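Local coordinates for protein NADH:ubiquinone oxidoreductase, Na translocating, F subunit (Porphyromonas gingivalis, PDB 2R6H) that binds flavin-adenine dinucleotide as the FAD- and NAD-binding region of a sodium-translocating NADH:ubiquinone oxidoreductase F subunit, a flavoprotein of the ferredoxin-reductase type, at residues 19-23 with 65-69. Sequence-based numbering, arbitrary orientation.
Sequences NVSTF and FRGDW
Thr22 and Phe65 mark the closest approach of CA atoms, 4.8 Å, where the loop 19-23, linking antiparallel strands 9-19 and 24-30, meets the start of the short helix 66-71. The contact joins the hairpin loop of the antiparallel flavin-domain sheet to that helix, with the Phe23 side chain about 9 Å from the bound FAD. The loop bends back on itself: Asn19 ND2 donates to Ser21 O at 2.9 Å, with that oxygen near the plane of the Asn19 amide.

Phe65 lies along this bend. One face of its ring takes the Ser21 carbonyl, whose oxygen stands 3.3 Å above the plane and is displaced toward the rim, while Asn19 CB approaches Phe65 CD2 to 3.6 Å. The CB of Phe65 points toward the loop, and CG, anti to the residue's own carbonyl carbon, carries the ring across the Ser21 peptide.

One turn further on, the Trp69 indole reaches back to the loop. Its NE1 donates to Thr22 O at 3.0 Å; the oxygen is only 7° out of the ring plane, so the indole edge makes the bond, although the donor is tilted 28° from the carbonyl plane. Phe23 covers a face of the same indole, CE1 lying off-centre, but the rings are oblique, with planes at 42°. Thr22 CG2, anti to its own backbone N, packs beside this pair, within 3.5 Å of Trp69 NE1 and over the centre of the Phe23 ring. The hydroxyl on the other branch, OG1, is hydrogen-bonded to Glu199.

The contact therefore consists of aromatic rings packed against loop backbone as much as against side chains, with one directional bond: it gives Thr22 O a partner within a buried contact and, with Phe23 on one face, probably helps hold the indole's orientation.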
loop_
_atom_site.group_PDB
_atom_site.type_symbol
_atom_site.label_atom_id
_atom_site.label_comp_id
_atom_site.label_asym_id
_atom_site.label_seq_id
_atom_site.Cartn_x
_atom_site.Cartn_y
_atom_site.Cartn_z
ATOM N N ASN A 19 -13.535 -1.969 -2.494
ATOM C CA ASN A 19 -12.358 -2.497 -3.174
ATOM C C ASN A 19 -11.715 -1.468 -4.098
ATOM O O ASN A 19 -12.405 -0.769 -4.840
ATOM C CB ASN A 19 -12.716 -3.759 -3.961
ATOM C CG ASN A 19 -12.491 -5.028 -3.162
ATOM O OD1 ASN A 19 -13.229 -5.323 -2.223
ATOM N ND2 ASN A 19 -11.465 -5.786 -3.531
ATOM N N VAL A 20 -10.390 -1.380 -4.046
ATOM C CA VAL A 20 -9.658 -0.421 -4.851
ATOM C C VAL A 20 -8.760 -1.179 -5.878
ATOM O O VAL A 20 -8.358 -0.647 -6.920
ATOM C CB VAL A 20 -8.922 0.564 -3.914
ATOM C CG1 VAL A 20 -7.474 0.145 -3.672
ATOM C CG2 VAL A 20 -9.022 1.966 -4.443
ATOM N N SER A 21 -8.488 -2.447 -5.581
ATOM C CA SER A 21 -7.930 -3.383 -6.549
ATOM C C SER A 21 -8.540 -4.709 -6.190
ATOM O O SER A 21 -9.503 -4.750 -5.435
ATOM C CB SER A 21 -6.433 -3.492 -6.395
ATOM O OG SER A 21 -6.156 -4.173 -5.193
ATOM N N THR A 22 -7.975 -5.804 -6.680
ATOM C CA THR A 22 -8.577 -7.105 -6.387
ATOM C C THR A 22 -8.438 -7.548 -4.921
ATOM O O THR A 22 -9.341 -8.161 -4.358
ATOM C CB THR A 22 -8.049 -8.205 -7.286
ATOM O OG1 THR A 22 -8.471 -7.958 -8.630
ATOM C CG2 THR A 22 -8.619 -9.537 -6.833
ATOM N N PHE A 23 -7.313 -7.224 -4.305
ATOM C CA PHE A 23 -7.086 -7.644 -2.944
ATOM C C PHE A 23 -6.753 -6.492 -1.981
ATOM O O PHE A 23 -6.294 -6.713 -0.848
ATOM C CB PHE A 23 -6.002 -8.699 -2.935
ATOM C CG PHE A 23 -6.362 -9.917 -3.696
ATOM C CD1 PHE A 23 -7.519 -10.615 -3.393
ATOM C CD2 PHE A 23 -5.551 -10.379 -4.711
ATOM C CE1 PHE A 23 -7.859 -11.759 -4.101
ATOM C CE2 PHE A 23 -5.887 -11.514 -5.420
ATOM C CZ PHE A 23 -7.035 -12.205 -5.118
ATOM N N PHE A 65 -13.618 -6.803 -9.747
ATOM C CA PHE A 65 -12.612 -7.407 -8.890
ATOM C C PHE A 65 -12.995 -8.822 -8.516
ATOM O O PHE A 65 -12.156 -9.618 -8.096
ATOM C CB PHE A 65 -12.401 -6.581 -7.623
ATOM C CG PHE A 65 -11.923 -5.198 -7.897
ATOM C CD1 PHE A 65 -10.735 -4.991 -8.568
ATOM C CD2 PHE A 65 -12.668 -4.097 -7.506
ATOM C CE1 PHE A 65 -10.289 -3.717 -8.838
ATOM C CE2 PHE A 65 -12.224 -2.813 -7.781
ATOM C CZ PHE A 65 -11.033 -2.628 -8.445
ATOM N N ARG A 66 -14.264 -9.154 -8.658
ATOM C CA ARG A 66 -14.674 -10.425 -8.107
ATOM C C ARG A 66 -14.141 -11.609 -8.950
ATOM O O ARG A 66 -14.031 -12.734 -8.460
ATOM C CB ARG A 66 -16.179 -10.440 -7.752
ATOM C CG ARG A 66 -17.114 -11.180 -8.696
ATOM C CD ARG A 66 -18.488 -11.299 -8.041
ATOM N NE ARG A 66 -18.892 -9.984 -7.574
ATOM C CZ ARG A 66 -19.659 -9.152 -8.269
ATOM N NH1 ARG A 66 -20.153 -9.504 -9.448
ATOM N NH2 ARG A 66 -19.956 -7.966 -7.767
ATOM N N GLY A 67 -13.727 -11.322 -10.185
ATOM C CA GLY A 67 -13.246 -12.337 -11.113
ATOM C C GLY A 67 -12.187 -13.303 -10.593
ATOM O O GLY A 67 -12.305 -14.515 -10.789
ATOM N N ASP A 68 -11.151 -12.785 -9.941
ATOM C CA ASP A 68 -10.099 -13.647 -9.414
ATOM C C ASP A 68 -10.550 -14.458 -8.205
ATOM O O ASP A 68 -10.080 -15.577 -7.984
ATOM C CB ASP A 68 -8.859 -12.830 -9.068
ATOM C CG ASP A 68 -8.011 -12.505 -10.292
ATOM O OD1 ASP A 68 -8.504 -12.702 -11.437
ATOM O OD2 ASP A 68 -6.848 -12.062 -10.102
ATOM N N TRP A 69 -11.451 -13.874 -7.419
ATOM C CA TRP A 69 -12.048 -14.537 -6.264
ATOM C C TRP A 69 -12.857 -15.735 -6.699
ATOM O O TRP A 69 -12.923 -16.715 -5.976
ATOM C CB TRP A 69 -12.980 -13.591 -5.519
ATOM C CG TRP A 69 -12.299 -12.431 -4.928
ATOM C CD1 TRP A 69 -11.673 -11.425 -5.592
ATOM C CD2 TRP A 69 -12.176 -12.123 -3.539
ATOM N NE1 TRP A 69 -11.160 -10.518 -4.705
ATOM C CE2 TRP A 69 -11.461 -10.929 -3.430
ATOM C CE3 TRP A 69 -12.604 -12.764 -2.372
ATOM C CZ2 TRP A 69 -11.150 -10.346 -2.211
ATOM C CZ3 TRP A 69 -12.296 -12.180 -1.162
ATOM C CH2 TRP A 69 -11.576 -10.987 -1.091
#